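Local atomic coordinates of glyoxalase family protein (PDB entry 1SS4), a protein that is of uncertain function but belongs to the glyoxalase (vicinal oxygen chelate) superfamily, probably binds a metal ion and may act as a methylmalonyl-CoA epimerase. Residues V103-E108 / L146-G151; Y96-F101 / L133-G138; D13-V18 / S70-S75; L34-R39 / E59-V64. One frame throughout, in Å; residues are numbered along the deposited sequence.

Overall arrangement
From the N terminus, strand 9-18 enters first, and contact 3 (13-18 with 70-75) sets it parallel beside strand 71-79, closing a long loop. Within that loop lies contact 4 (34-39 with 59-64), an antiparallel pairing at the far edge of the same sheet; the two meet through strands 57-64 and 71-79. The chain then enters the second, equivalent sheet of order 1-4-3-2. There contact 2 (96-101 with 133-138) and contact 1 (103-108 with 146-151) cross, their segments alternating, and tie strands 95-103, 131-137 and 143-149 to the start of helix 106-115. Phe101 of contact 2 packs on Ile72 and Leu34, joining the two halves.

Contact 1: V103-E108 / L146-G151; sequences VEDIDE and LAEELG
Two direct hydrogen bonds join Val103-Glu108 to Leu146-Gly151. The backbone one, Val103 N to Ala147 O (2.7 Å), closes the parallel pairing of strands 95-103 and 143-149 at its last rung. The other is made by a side chain: Glu148 OE2 accepts from Ile106 N at 2.9 Å, on its anti side and 22° out of the carboxylate plane. The same oxygen lies 3.3 Å from Ile106 CG2. With CG anti to the backbone N (chi1 165°) and the chain extended beyond it, the Glu148 side chain runs along the turn, its CG 3.3 Å from Glu104 O, to meet the first residue of helix 106-115.

Waters extend both links. One bridges Val103 O and Glu149 N, carrying the strand pairing a step further. A second lies 2.6 Å from Glu148 OE2 and also within bonding distance of Asp105 OD1, on the N-cap residue, though it may not have protons for every acceptor around it; it accepts weakly from Asp107 N.

The apolar contacts are few. Ile106 CD1 reaches Leu146 CB at 4.3 Å, and Val103 CG1 lies 4.5 Å from Leu146 CD2. Val124 and Cys134 also touch Ile106, continuing this packing into the sheet. Beyond Val103 the sheet runs on into a strand of the second subunit, whose Asn7 hydrogen-bonds Asp105 O.

Two carboxylates thus come close, Asp105 OD1 lying 3.8 Å from Glu148 OE2 with the planes 51° apart. The water between them and the amides at the helix start may offset much of that repulsion, although so close a pairing could raise the proton affinity of one of the two acids.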
loop_
_atom_site.group_PDB
_atom_site.type_symbol
_atom_site.label_atom_id
_atom_site.label_comp_id
_atom_site.label_asym_id
_atom_site.label_seq_id
_atom_site.Cartn_x
_atom_site.Cartn_y
_atom_site.Cartn_z
ATOM N N VAL A 103 3.532 16.430 -2.100
ATOM C CA VAL A 103 3.452 17.485 -1.097
ATOM C C VAL A 103 3.726 18.849 -1.722
ATOM O O VAL A 103 4.213 18.946 -2.850
ATOM C CB VAL A 103 4.457 17.242 0.058
ATOM C CG1 VAL A 103 4.074 15.975 0.806
ATOM C CG2 VAL A 103 5.870 17.133 -0.484
ATOM N N GLU A 104 3.407 19.907 -0.989
ATOM C CA GLU A 104 3.611 21.248 -1.505
ATOM C C GLU A 104 5.087 21.591 -1.684
ATOM O O GLU A 104 5.510 22.023 -2.759
ATOM C CB GLU A 104 2.952 22.255 -0.578
ATOM C CG GLU A 104 2.679 23.578 -1.242
ATOM C CD GLU A 104 1.918 24.508 -0.337
ATOM O OE1 GLU A 104 2.520 24.996 0.649
ATOM O OE2 GLU A 104 0.717 24.739 -0.607
ATOM N N ASP A 105 5.870 21.412 -0.627
ATOM C CA ASP A 105 7.296 21.697 -0.687
ATOM C C ASP A 105 8.086 20.521 -0.149
ATOM O O ASP A 105 8.128 20.290 1.059
ATOM C CB ASP A 105 7.646 22.934 0.131
ATOM C CG ASP A 105 9.146 23.151 0.212
ATOM O OD1 ASP A 105 9.766 23.465 -0.825
ATOM O OD2 ASP A 105 9.709 22.982 1.306
ATOM N N ILE A 106 8.730 19.796 -1.051
ATOM C CA ILE A 106 9.482 18.615 -0.670
ATOM C C ILE A 106 10.704 18.915 0.197
ATOM O O ILE A 106 11.044 18.138 1.091
ATOM C CB ILE A 106 9.873 17.807 -1.936
ATOM C CG1 ILE A 106 10.471 16.458 -1.541
ATOM C CG2 ILE A 106 10.825 18.621 -2.807
ATOM C CD1 ILE A 106 10.758 15.578 -2.739
ATOM N N ASP A 107 11.365 20.046 -0.035
ATOM C CA ASP A 107 12.527 20.362 0.790
ATOM C C ASP A 107 12.142 20.565 2.259
ATOM O O ASP A 107 12.801 20.040 3.155
ATOM C CB ASP A 107 13.262 21.598 0.252
ATOM C CG ASP A 107 13.999 21.323 -1.054
ATOM O OD1 ASP A 107 14.576 20.225 -1.220
ATOM O OD2 ASP A 107 14.026 22.225 -1.917
ATOM N N GLU A 108 11.074 21.310 2.517
ATOM C CA GLU A 108 10.638 21.530 3.890
ATOM C C GLU A 108 10.260 20.179 4.509
ATOM O O GLU A 108 10.627 19.876 5.647
ATOM C CB GLU A 108 9.436 22.477 3.918
ATOM C CG GLU A 108 9.064 23.041 5.284
ATOM C CD GLU A 108 8.476 22.007 6.231
ATOM O OE1 GLU A 108 7.551 21.272 5.815
ATOM O OE2 GLU A 108 8.930 21.937 7.397
ATOM N N LEU A 146 8.106 10.677 -1.700
ATOM C CA LEU A 146 7.622 12.056 -1.619
ATOM C C LEU A 146 7.873 12.726 -2.949
ATOM O O LEU A 146 8.891 12.484 -3.576
ATOM C CB LEU A 146 8.361 12.831 -0.537
ATOM C CG LEU A 146 8.263 12.420 0.924
ATOM C CD1 LEU A 146 9.179 13.322 1.740
ATOM C CD2 LEU A 146 6.841 12.533 1.400
ATOM N N ALA A 147 6.935 13.553 -3.388
ATOM C CA ALA A 147 7.100 14.287 -4.637
ATOM C C ALA A 147 6.464 15.668 -4.548
ATOM O O ALA A 147 5.504 15.874 -3.810
ATOM C CB ALA A 147 6.466 13.541 -5.778
ATOM N N GLU A 148 7.019 16.596 -5.317
ATOM C CA GLU A 148 6.510 17.959 -5.403
ATOM C C GLU A 148 6.364 18.291 -6.888
ATOM O O GLU A 148 7.286 18.082 -7.677
ATOM C CB GLU A 148 7.468 18.965 -4.747
ATOM C CG GLU A 148 7.144 20.409 -5.130
ATOM C CD GLU A 148 8.174 21.414 -4.645
ATOM O OE1 GLU A 148 8.269 22.490 -5.272
ATOM O OE2 GLU A 148 8.876 21.150 -3.644
ATOM N N GLU A 149 5.193 18.797 -7.256
ATOM C CA GLU A 149 4.892 19.168 -8.637
ATOM C C GLU A 149 5.495 20.540 -8.976
ATOM O O GLU A 149 5.441 21.463 -8.163
ATOM C CB GLU A 149 3.378 19.208 -8.821
ATOM C CG GLU A 149 2.854 18.335 -9.927
ATOM C CD GLU A 149 1.673 17.504 -9.474
ATOM O OE1 GLU A 149 0.773 18.067 -8.807
ATOM O OE2 GLU A 149 1.644 16.292 -9.786
ATOM N N LEU A 150 6.059 20.665 -10.178
ATOM C CA LEU A 150 6.684 21.915 -10.631
ATOM C C LEU A 150 5.816 22.637 -11.663
ATOM O O LEU A 150 5.267 22.010 -12.569
ATOM C CB LEU A 150 8.056 21.619 -11.244
ATOM C CG LEU A 150 9.022 20.771 -10.410
ATOM C CD1 LEU A 150 10.298 20.519 -11.193
ATOM C CD2 LEU A 150 9.329 21.475 -9.098
ATOM N N GLY A 151 5.698 23.954 -11.523
ATOM C CA GLY A 151 4.897 24.735 -12.452
ATOM C C GLY A 151 3.430 24.821 -12.059
ATOM O O GLY A 151 2.920 25.946 -11.858
HETATM O O HOH W 1 3.393 19.733 -5.190
HETATM O O HOH W 2 11.037 22.175 -2.570
#

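Contact 2: Y96-F101 / L133-G138. With FMT (formic acid), chain F.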
loop_
_atom_site.group_PDB
_atom_site.type_symbol
_atom_site.label_atom_id
_atom_site.label_comp_id
_atom_site.label_asym_id
_atom_site.label_seq_id
_atom_site.Cartn_x
_atom_site.Cartn_y
_atom_site.Cartn_z
ATOM N N TYR A 96 4.866 -5.414 -1.576
ATOM C CA TYR A 96 4.531 -3.997 -1.373
ATOM C C TYR A 96 5.815 -3.226 -1.159
ATOM O O TYR A 96 6.674 -3.638 -0.380
ATOM C CB TYR A 96 3.604 -3.835 -0.170
ATOM C CG TYR A 96 2.191 -4.281 -0.466
ATOM C CD1 TYR A 96 1.362 -3.506 -1.283
ATOM C CD2 TYR A 96 1.685 -5.475 0.053
ATOM C CE1 TYR A 96 0.087 -3.892 -1.573
ATOM C CE2 TYR A 96 0.390 -5.882 -0.231
ATOM C CZ TYR A 96 -0.403 -5.081 -1.046
ATOM O OH TYR A 96 -1.691 -5.421 -1.332
ATOM N N LEU A 97 5.942 -2.091 -1.841
ATOM C CA LEU A 97 7.170 -1.301 -1.745
ATOM C C LEU A 97 7.029 0.007 -0.983
ATOM O O LEU A 97 7.688 0.232 0.052
ATOM C CB LEU A 97 7.698 -0.995 -3.159
ATOM C CG LEU A 97 8.981 -0.166 -3.228
ATOM C CD1 LEU A 97 10.101 -0.907 -2.555
ATOM C CD2 LEU A 97 9.358 0.139 -4.700
ATOM N N ARG A 98 6.187 0.888 -1.496
ATOM C CA ARG A 98 6.028 2.164 -0.824
ATOM C C ARG A 98 4.792 2.889 -1.293
ATOM O O ARG A 98 4.301 2.643 -2.392
ATOM C CB ARG A 98 7.248 3.043 -1.132
ATOM C CG ARG A 98 7.462 3.276 -2.656
ATOM C CD ARG A 98 7.038 4.674 -3.053
ATOM N NE ARG A 98 6.980 4.907 -4.498
ATOM C CZ ARG A 98 5.886 4.742 -5.231
ATOM N NH1 ARG A 98 4.760 4.326 -4.659
ATOM N NH2 ARG A 98 5.891 5.057 -6.517
ATOM N N VAL A 99 4.292 3.776 -0.442
ATOM C CA VAL A 99 3.195 4.638 -0.838
ATOM C C VAL A 99 3.910 5.957 -1.191
ATOM O O VAL A 99 4.897 6.331 -0.545
ATOM C CB VAL A 99 2.159 4.867 0.292
ATOM C CG1 VAL A 99 1.504 3.523 0.667
ATOM C CG2 VAL A 99 2.801 5.460 1.513
HETATM N N MSE A 100 3.433 6.621 -2.246
HETATM C CA MSE A 100 3.994 7.885 -2.738
HETATM C C MSE A 100 3.035 9.041 -2.429
HETATM O O MSE A 100 1.846 8.961 -2.730
HETATM C CB MSE A 100 4.212 7.782 -4.257
HETATM C CG MSE A 100 4.484 9.096 -4.993
HETATM SE SE MSE A 100 6.230 9.784 -4.607
HETATM C CE MSE A 100 7.331 8.549 -5.589
ATOM N N PHE A 101 3.553 10.100 -1.820
ATOM C CA PHE A 101 2.741 11.273 -1.479
ATOM C C PHE A 101 3.225 12.505 -2.265
ATOM O O PHE A 101 4.427 12.699 -2.440
ATOM C CB PHE A 101 2.877 11.607 0.013
ATOM C CG PHE A 101 2.391 10.526 0.937
ATOM C CD1 PHE A 101 1.027 10.301 1.111
ATOM C CD2 PHE A 101 3.296 9.773 1.680
ATOM C CE1 PHE A 101 0.560 9.344 2.020
ATOM C CE2 PHE A 101 2.840 8.810 2.595
ATOM C CZ PHE A 101 1.463 8.598 2.763
ATOM N N LEU A 133 11.499 14.493 -6.598
ATOM C CA LEU A 133 11.072 13.436 -5.690
ATOM C C LEU A 133 12.214 12.704 -5.002
ATOM O O LEU A 133 13.371 12.806 -5.407
ATOM C CB LEU A 133 10.216 12.417 -6.445
ATOM C CG LEU A 133 10.977 11.474 -7.375
ATOM C CD1 LEU A 133 10.071 10.317 -7.771
ATOM C CD2 LEU A 133 11.479 12.234 -8.605
ATOM N N CYS A 134 11.863 11.958 -3.957
ATOM C CA CYS A 134 12.827 11.190 -3.198
ATOM C C CYS A 134 12.132 10.052 -2.456
ATOM O O CYS A 134 10.898 9.982 -2.407
ATOM C CB CYS A 134 13.530 12.078 -2.171
ATOM S SG CYS A 134 12.432 12.684 -0.870
ATOM N N TYR A 135 12.948 9.171 -1.896
ATOM C CA TYR A 135 12.477 8.051 -1.085
ATOM C C TYR A 135 13.022 8.342 0.296
ATOM O O TYR A 135 14.166 8.766 0.449
ATOM C CB TYR A 135 13.051 6.715 -1.556
ATOM C CG TYR A 135 12.282 6.015 -2.653
ATOM C CD1 TYR A 135 12.585 4.691 -2.994
ATOM C CD2 TYR A 135 11.279 6.665 -3.361
ATOM C CE1 TYR A 135 11.903 4.040 -4.011
ATOM C CE2 TYR A 135 10.600 6.028 -4.382
ATOM C CZ TYR A 135 10.919 4.713 -4.702
ATOM O OH TYR A 135 10.266 4.100 -5.737
ATOM N N ILE A 136 12.204 8.101 1.302
ATOM C CA ILE A 136 12.583 8.342 2.678
ATOM C C ILE A 136 12.218 7.133 3.500
ATOM O O ILE A 136 11.184 6.515 3.249
ATOM C CB ILE A 136 11.787 9.535 3.255
ATOM C CG1 ILE A 136 12.173 10.814 2.522
ATOM C CG2 ILE A 136 12.010 9.650 4.760
ATOM C CD1 ILE A 136 13.581 11.250 2.800
ATOM N N ARG A 137 13.078 6.794 4.461
ATOM C CA ARG A 137 12.814 5.720 5.403
ATOM C C ARG A 137 12.232 6.501 6.585
ATOM O O ARG A 137 12.946 7.272 7.255
ATOM C CB ARG A 137 14.110 5.019 5.827
ATOM C CG ARG A 137 14.757 4.173 4.742
ATOM C CD ARG A 137 14.460 2.710 4.952
ATOM N NE ARG A 137 14.850 1.871 3.819
ATOM C CZ ARG A 137 14.152 0.812 3.426
ATOM N NH1 ARG A 137 13.047 0.498 4.086
ATOM N NH2 ARG A 137 14.553 0.069 2.391
ATOM N N GLY A 138 10.934 6.332 6.824
ATOM C CA GLY A 138 10.295 7.060 7.899
ATOM C C GLY A 138 10.202 6.297 9.200
ATOM O O GLY A 138 11.146 5.611 9.597
HETATM C C FMT F . 17.839 1.646 1.927
HETATM O O1 FMT F . 17.447 2.307 2.944
HETATM O O2 FMT F . 16.951 1.593 1.014
HETATM O O HOH W 3 8.411 6.080 -7.820
#
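A CG tucked between the backbone N and the carbonyl carbon (chi1 58°) and a bend at chi2 send the Arg98 side chain across to Tyr135, whose ring comes out from strand 131-137 with CG beside its own backbone N (chi1 -87°). The two meet at about a right angle, guanidinium and ring planes 89° apart. Arg98 NE lies 3.6 Å from Tyr135 OH, and Tyr135 CE2 sits in plane at the guanidinium edge. A water accepts from Arg98 NH2 at 3.0 Å and is weakly bonded to Tyr135 OH. Met100 CB lies over the centre of one face of the guanidinium, 3.5 Å above its plane.

Strands 95-103 and 131-137 are not neighbours: strand 143-149 runs between them in the 1-4-3-2 sheet of the glyoxalase fold, and the side chains reach over it, with Leu143 touching Leu97 and Arg98. Bent at chi2 and chi3, selenomethionine Met100 brings CE to 3.9 Å from Leu133 CD1 and to the edge of the Tyr135 ring at CE2, 4.3 Å away. Leu97, next to Arg98, crosses Tyr135 at about a right angle, CD2 4.2 Å from Tyr135 OH.

Arg98 NH1 donates to Asn14 OD1 of the second subunit. At the far end of strand 131-137, Arg137 NE donates to O1 of a formate at 2.8 Å and NH2 to its O2, and the same guanidinium bonds Ala89 O and Gly141 O.

Contact 3: D13-V18 / S70-S75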
loop_
_atom_site.group_PDB
_atom_site.type_symbol
_atom_site.label_atom_id
_atom_site.label_comp_id
_atom_site.label_asym_id
_atom_site.label_seq_id
_atom_site.Cartn_x
_atom_site.Cartn_y
_atom_site.Cartn_z
ATOM N N ASP A 13 -10.165 1.603 -0.474
ATOM C CA ASP A 13 -10.376 2.177 0.848
ATOM C C ASP A 13 -9.132 2.621 1.595
ATOM O O ASP A 13 -9.097 3.709 2.177
ATOM C CB ASP A 13 -11.140 1.191 1.720
ATOM C CG ASP A 13 -11.828 1.869 2.866
ATOM O OD1 ASP A 13 -12.974 2.353 2.668
ATOM O OD2 ASP A 13 -11.214 1.945 3.960
ATOM N N ASN A 14 -8.105 1.786 1.593
ATOM C CA ASN A 14 -6.891 2.117 2.321
ATOM C C ASN A 14 -5.800 1.089 2.064
ATOM O O ASN A 14 -6.055 0.017 1.507
ATOM C CB ASN A 14 -7.180 2.124 3.834
ATOM C CG ASN A 14 -7.555 0.712 4.375
ATOM O OD1 ASN A 14 -6.705 -0.163 4.504
ATOM N ND2 ASN A 14 -8.835 0.507 4.675
ATOM N N VAL A 15 -4.588 1.445 2.467
ATOM C CA VAL A 15 -3.468 0.520 2.419
ATOM C C VAL A 15 -3.145 0.439 3.903
ATOM O O VAL A 15 -3.217 1.447 4.601
ATOM C CB VAL A 15 -2.257 1.078 1.657
ATOM C CG1 VAL A 15 -1.896 2.443 2.198
ATOM C CG2 VAL A 15 -1.079 0.129 1.813
ATOM N N SER A 16 -2.858 -0.755 4.415
ATOM C CA SER A 16 -2.563 -0.862 5.835
ATOM C C SER A 16 -1.141 -1.263 6.060
ATOM O O SER A 16 -0.542 -1.969 5.226
ATOM C CB SER A 16 -3.484 -1.865 6.533
ATOM O OG SER A 16 -3.179 -3.184 6.097
ATOM N N ILE A 17 -0.606 -0.802 7.196
ATOM C CA ILE A 17 0.776 -1.080 7.591
ATOM C C ILE A 17 0.737 -1.604 9.037
ATOM O O ILE A 17 0.042 -1.037 9.880
ATOM C CB ILE A 17 1.650 0.224 7.575
ATOM C CG1 ILE A 17 1.426 1.011 6.275
ATOM C CG2 ILE A 17 3.147 -0.143 7.733
ATOM C CD1 ILE A 17 2.064 2.415 6.275
ATOM N N VAL A 18 1.458 -2.690 9.299
ATOM C CA VAL A 18 1.552 -3.272 10.636
ATOM C C VAL A 18 2.792 -2.626 11.247
ATOM O O VAL A 18 3.871 -2.692 10.671
ATOM C CB VAL A 18 1.727 -4.804 10.561
ATOM C CG1 VAL A 18 2.012 -5.382 11.936
ATOM C CG2 VAL A 18 0.479 -5.412 9.994
ATOM N N SER A 70 -7.953 9.245 0.309
ATOM C CA SER A 70 -7.044 8.158 0.619
ATOM C C SER A 70 -6.848 7.925 2.091
ATOM O O SER A 70 -6.896 8.856 2.892
ATOM C CB SER A 70 -5.703 8.447 -0.035
ATOM O OG SER A 70 -5.892 8.860 -1.374
ATOM N N ARG A 71 -6.596 6.675 2.443
ATOM C CA ARG A 71 -6.407 6.339 3.836
ATOM C C ARG A 71 -5.287 5.341 4.068
ATOM O O ARG A 71 -5.016 4.482 3.224
ATOM C CB ARG A 71 -7.706 5.768 4.420
ATOM C CG ARG A 71 -8.829 6.780 4.586
ATOM C CD ARG A 71 -10.171 6.091 4.888
ATOM N NE ARG A 71 -11.154 7.081 5.310
ATOM C CZ ARG A 71 -11.804 7.894 4.484
ATOM N NH1 ARG A 71 -11.596 7.825 3.174
ATOM N NH2 ARG A 71 -12.636 8.802 4.975
ATOM N N ILE A 72 -4.659 5.466 5.235
ATOM C CA ILE A 72 -3.607 4.557 5.663
ATOM C C ILE A 72 -4.080 3.981 6.994
ATOM O O ILE A 72 -4.342 4.710 7.953
ATOM C CB ILE A 72 -2.274 5.271 5.878
ATOM C CG1 ILE A 72 -1.736 5.755 4.543
ATOM C CG2 ILE A 72 -1.275 4.340 6.586
ATOM C CD1 ILE A 72 -0.649 6.837 4.682
ATOM N N GLU A 73 -4.213 2.664 7.038
ATOM C CA GLU A 73 -4.635 1.998 8.261
ATOM C C GLU A 73 -3.386 1.488 8.951
ATOM O O GLU A 73 -2.601 0.745 8.354
ATOM C CB GLU A 73 -5.554 0.813 7.948
ATOM C CG GLU A 73 -6.125 0.145 9.192
ATOM C CD GLU A 73 -7.102 -0.994 8.869
ATOM O OE1 GLU A 73 -8.038 -0.788 8.062
ATOM O OE2 GLU A 73 -6.944 -2.094 9.422
ATOM N N LEU A 74 -3.211 1.877 10.206
ATOM C CA LEU A 74 -2.066 1.450 10.988
ATOM C C LEU A 74 -2.555 0.416 11.999
ATOM O O LEU A 74 -3.572 0.627 12.679
ATOM C CB LEU A 74 -1.437 2.668 11.687
ATOM C CG LEU A 74 -0.974 3.783 10.740
ATOM C CD1 LEU A 74 -0.599 5.030 11.534
ATOM C CD2 LEU A 74 0.230 3.311 9.894
ATOM N N SER A 75 -1.856 -0.719 12.063
ATOM C CA SER A 75 -2.203 -1.803 12.978
ATOM C C SER A 75 -1.021 -2.212 13.852
ATOM O O SER A 75 0.124 -2.239 13.397
ATOM C CB SER A 75 -2.667 -3.042 12.201
ATOM O OG SER A 75 -3.946 -2.833 11.635
HETATM O O HOH W 4 -6.971 4.930 -0.080
HETATM O O HOH W 5 -10.474 5.983 1.469
#
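Val15 and Ile72 lie side by side and point the same way, CG1 to CG1 at 4.1 Å; Ile17 and Leu74 do likewise, with Leu74 CD2 against Ile17 CB. Ile17 CD1 also reaches back obliquely to Ile72 CG2 (3.9 Å), in one apolar surface. On the opposite face Ser16 CB meets Glu73 CB at 3.7 Å. With CG between the backbone N and the carbonyl carbon (chi1 65°), Asn14 turns its amide across the Glu73 carboxylate, planes 46° apart, and to Asp13.

Four backbone hydrogen bonds hold the register, Val15 and Ile17 each bonding two residues of the other strand: Val15 N to Arg71 O (3.2 Å) and Glu73 N to Val15 O, then Ile17 N to Glu73 O (2.8 Å) and Ser75 N to Ile17 O. This parallel pair joins the first and fourth strands of the N-terminal beta-alpha-beta-beta-beta unit, the repeat of the glyoxalase fold. Helix 22-32 lies over the apolar face, placing Phe29 on Ile17 and Ile72.

Asp13 OD2 uses its anti lone pair to take a bond from Asn14 ND2 (2.9 Å), which helps fix the amide's rotation; Asn14 OD1 accepts from Arg98 of the second subunit. A water in plane at the Arg71 guanidinium edge links NH1 (2.7 Å) to Asp13 O. Arg71 NE salt-bridges Glu37, and strand 9-18 pairs along its other side with the second subunit.

Contact 4: L34-R39 / E59-V64; sequences LNLEGR and EIAMMV
Edge-on, the guanidinium of Arg39 grips one oxygen of Glu59 with two nitrogens: NE to OE2 is 2.8 Å and NH2 to OE2 3.1 Å. OE2 lies 8° out of the guanidinium plane, but both donors meet it from one face of the carboxylate, the two planes 36° apart. Arg39 reaches it extended from CG to NE, CG anti to the backbone N (chi1 177°). Asp23 also bonds Arg39 NH2 and Arg76 holds Glu59 OE1, extending a chain of charges. Glu37 lies alongside selenomethionine Met62, Glu37 OE1 3.3 Å from Met62 CG, and crosses Val64 at about a right angle, Glu37 CG 3.5 Å from Val64 CG1; Arg71 salt-bridges that OE1.

Backbone bonds between Asn35 and Val64 run both ways, then a beta bulge at Glu37 shifts the antiparallel register by one: Glu37 N and Gly38 O both bond Met62. On the face opposite Met62 and Val64, Leu36 CD1 touches Ala61 CB and Met63 SE, each at 3.9 Å; Leu34, just before the strand, brings CD2 to Met63 CB.

The face of Leu36, Ala61 and Met63 lies against helix 22-32, through Phe29 and Ile26, while strand 57-64 pairs on its other side with strand 71-79.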
loop_
_atom_site.group_PDB
_atom_site.type_symbol
_atom_site.label_atom_id
_atom_site.label_comp_id
_atom_site.label_asym_id
_atom_site.label_seq_id
_atom_site.Cartn_x
_atom_site.Cartn_y
_atom_site.Cartn_z
ATOM N N LEU A 34 -1.379 13.617 6.979
ATOM C CA LEU A 34 -2.636 12.888 7.111
ATOM C C LEU A 34 -3.242 13.168 8.486
ATOM O O LEU A 34 -2.535 13.523 9.438
ATOM C CB LEU A 34 -2.438 11.375 6.945
ATOM C CG LEU A 34 -2.122 10.949 5.510
ATOM C CD1 LEU A 34 -0.616 10.903 5.309
ATOM C CD2 LEU A 34 -2.747 9.574 5.246
ATOM N N ASN A 35 -4.558 13.008 8.578
ATOM C CA ASN A 35 -5.268 13.227 9.838
ATOM C C ASN A 35 -5.773 11.899 10.395
ATOM O O ASN A 35 -6.105 10.983 9.642
ATOM C CB ASN A 35 -6.440 14.187 9.616
ATOM C CG ASN A 35 -6.002 15.502 8.987
ATOM O OD1 ASN A 35 -4.900 15.993 9.246
ATOM N ND2 ASN A 35 -6.875 16.084 8.161
ATOM N N LEU A 36 -5.817 11.804 11.722
ATOM C CA LEU A 36 -6.262 10.606 12.405
ATOM C C LEU A 36 -7.780 10.630 12.538
ATOM O O LEU A 36 -8.319 11.519 13.196
ATOM C CB LEU A 36 -5.620 10.552 13.786
ATOM C CG LEU A 36 -6.018 9.448 14.757
ATOM C CD1 LEU A 36 -5.665 8.066 14.181
ATOM C CD2 LEU A 36 -5.278 9.679 16.058
ATOM N N GLU A 37 -8.459 9.669 11.906
ATOM C CA GLU A 37 -9.928 9.583 11.948
ATOM C C GLU A 37 -10.390 8.871 13.198
ATOM O O GLU A 37 -11.373 9.261 13.833
ATOM C CB GLU A 37 -10.488 8.804 10.752
ATOM C CG GLU A 37 -10.474 9.510 9.425
ATOM C CD GLU A 37 -11.264 8.742 8.369
ATOM O OE1 GLU A 37 -10.937 7.562 8.121
ATOM O OE2 GLU A 37 -12.210 9.318 7.786
ATOM N N GLY A 38 -9.676 7.817 13.555
ATOM C CA GLY A 38 -10.055 7.066 14.726
ATOM C C GLY A 38 -8.950 6.144 15.178
ATOM O O GLY A 38 -7.974 5.897 14.457
ATOM N N ARG A 39 -9.120 5.621 16.381
ATOM C CA ARG A 39 -8.146 4.733 16.969
ATOM C C ARG A 39 -8.897 3.833 17.927
ATOM O O ARG A 39 -9.717 4.311 18.713
ATOM C CB ARG A 39 -7.106 5.570 17.713
ATOM C CG ARG A 39 -6.079 4.769 18.432
ATOM C CD ARG A 39 -5.024 5.679 19.031
ATOM N NE ARG A 39 -3.966 4.879 19.631
ATOM C CZ ARG A 39 -2.788 5.357 19.996
ATOM N NH1 ARG A 39 -2.508 6.648 19.824
ATOM N NH2 ARG A 39 -1.888 4.540 20.520
ATOM N N GLU A 59 -4.527 -3.193 17.869
ATOM C CA GLU A 59 -4.944 -1.816 18.033
ATOM C C GLU A 59 -4.833 -1.219 16.632
ATOM O O GLU A 59 -3.810 -1.386 15.946
ATOM C CB GLU A 59 -4.035 -1.060 18.996
ATOM C CG GLU A 59 -4.599 0.307 19.375
ATOM C CD GLU A 59 -3.641 1.110 20.240
ATOM O OE1 GLU A 59 -2.533 0.604 20.518
ATOM O OE2 GLU A 59 -3.997 2.248 20.637
ATOM N N ILE A 60 -5.881 -0.521 16.219
ATOM C CA ILE A 60 -5.954 0.069 14.887
ATOM C C ILE A 60 -6.124 1.581 14.901
ATOM O O ILE A 60 -6.779 2.135 15.788
ATOM C CB ILE A 60 -7.143 -0.542 14.115
ATOM C CG1 ILE A 60 -6.863 -2.019 13.827
ATOM C CG2 ILE A 60 -7.385 0.205 12.821
ATOM C CD1 ILE A 60 -8.064 -2.748 13.291
ATOM N N ALA A 61 -5.529 2.240 13.913
ATOM C CA ALA A 61 -5.633 3.689 13.768
ATOM C C ALA A 61 -5.840 3.983 12.291
ATOM O O ALA A 61 -5.094 3.492 11.451
ATOM C CB ALA A 61 -4.374 4.372 14.268
HETATM N N MSE A 62 -6.851 4.778 11.968
HETATM C CA MSE A 62 -7.120 5.100 10.578
HETATM C C MSE A 62 -6.732 6.543 10.269
HETATM O O MSE A 62 -7.207 7.473 10.921
HETATM C CB MSE A 62 -8.602 4.879 10.271
HETATM C CG MSE A 62 -8.959 4.978 8.795
HETATM SE SE MSE A 62 -8.198 3.543 7.695
HETATM C CE MSE A 62 -9.414 2.063 8.160
HETATM N N MSE A 63 -5.842 6.709 9.290
HETATM C CA MSE A 63 -5.369 8.025 8.857
HETATM C C MSE A 63 -6.048 8.352 7.524
HETATM O O MSE A 63 -6.177 7.483 6.663
HETATM C CB MSE A 63 -3.859 8.011 8.584
HETATM C CG MSE A 63 -2.971 7.395 9.649
HETATM SE SE MSE A 63 -3.075 8.384 11.313
HETATM C CE MSE A 63 -2.165 10.011 10.812
ATOM N N VAL A 64 -6.430 9.608 7.335
ATOM C CA VAL A 64 -7.058 10.020 6.090
ATOM C C VAL A 64 -6.353 11.247 5.517
ATOM O O VAL A 64 -5.838 12.086 6.266
ATOM C CB VAL A 64 -8.558 10.336 6.294
ATOM C CG1 VAL A 64 -8.731 11.578 7.199
ATOM C CG2 VAL A 64 -9.228 10.543 4.933
#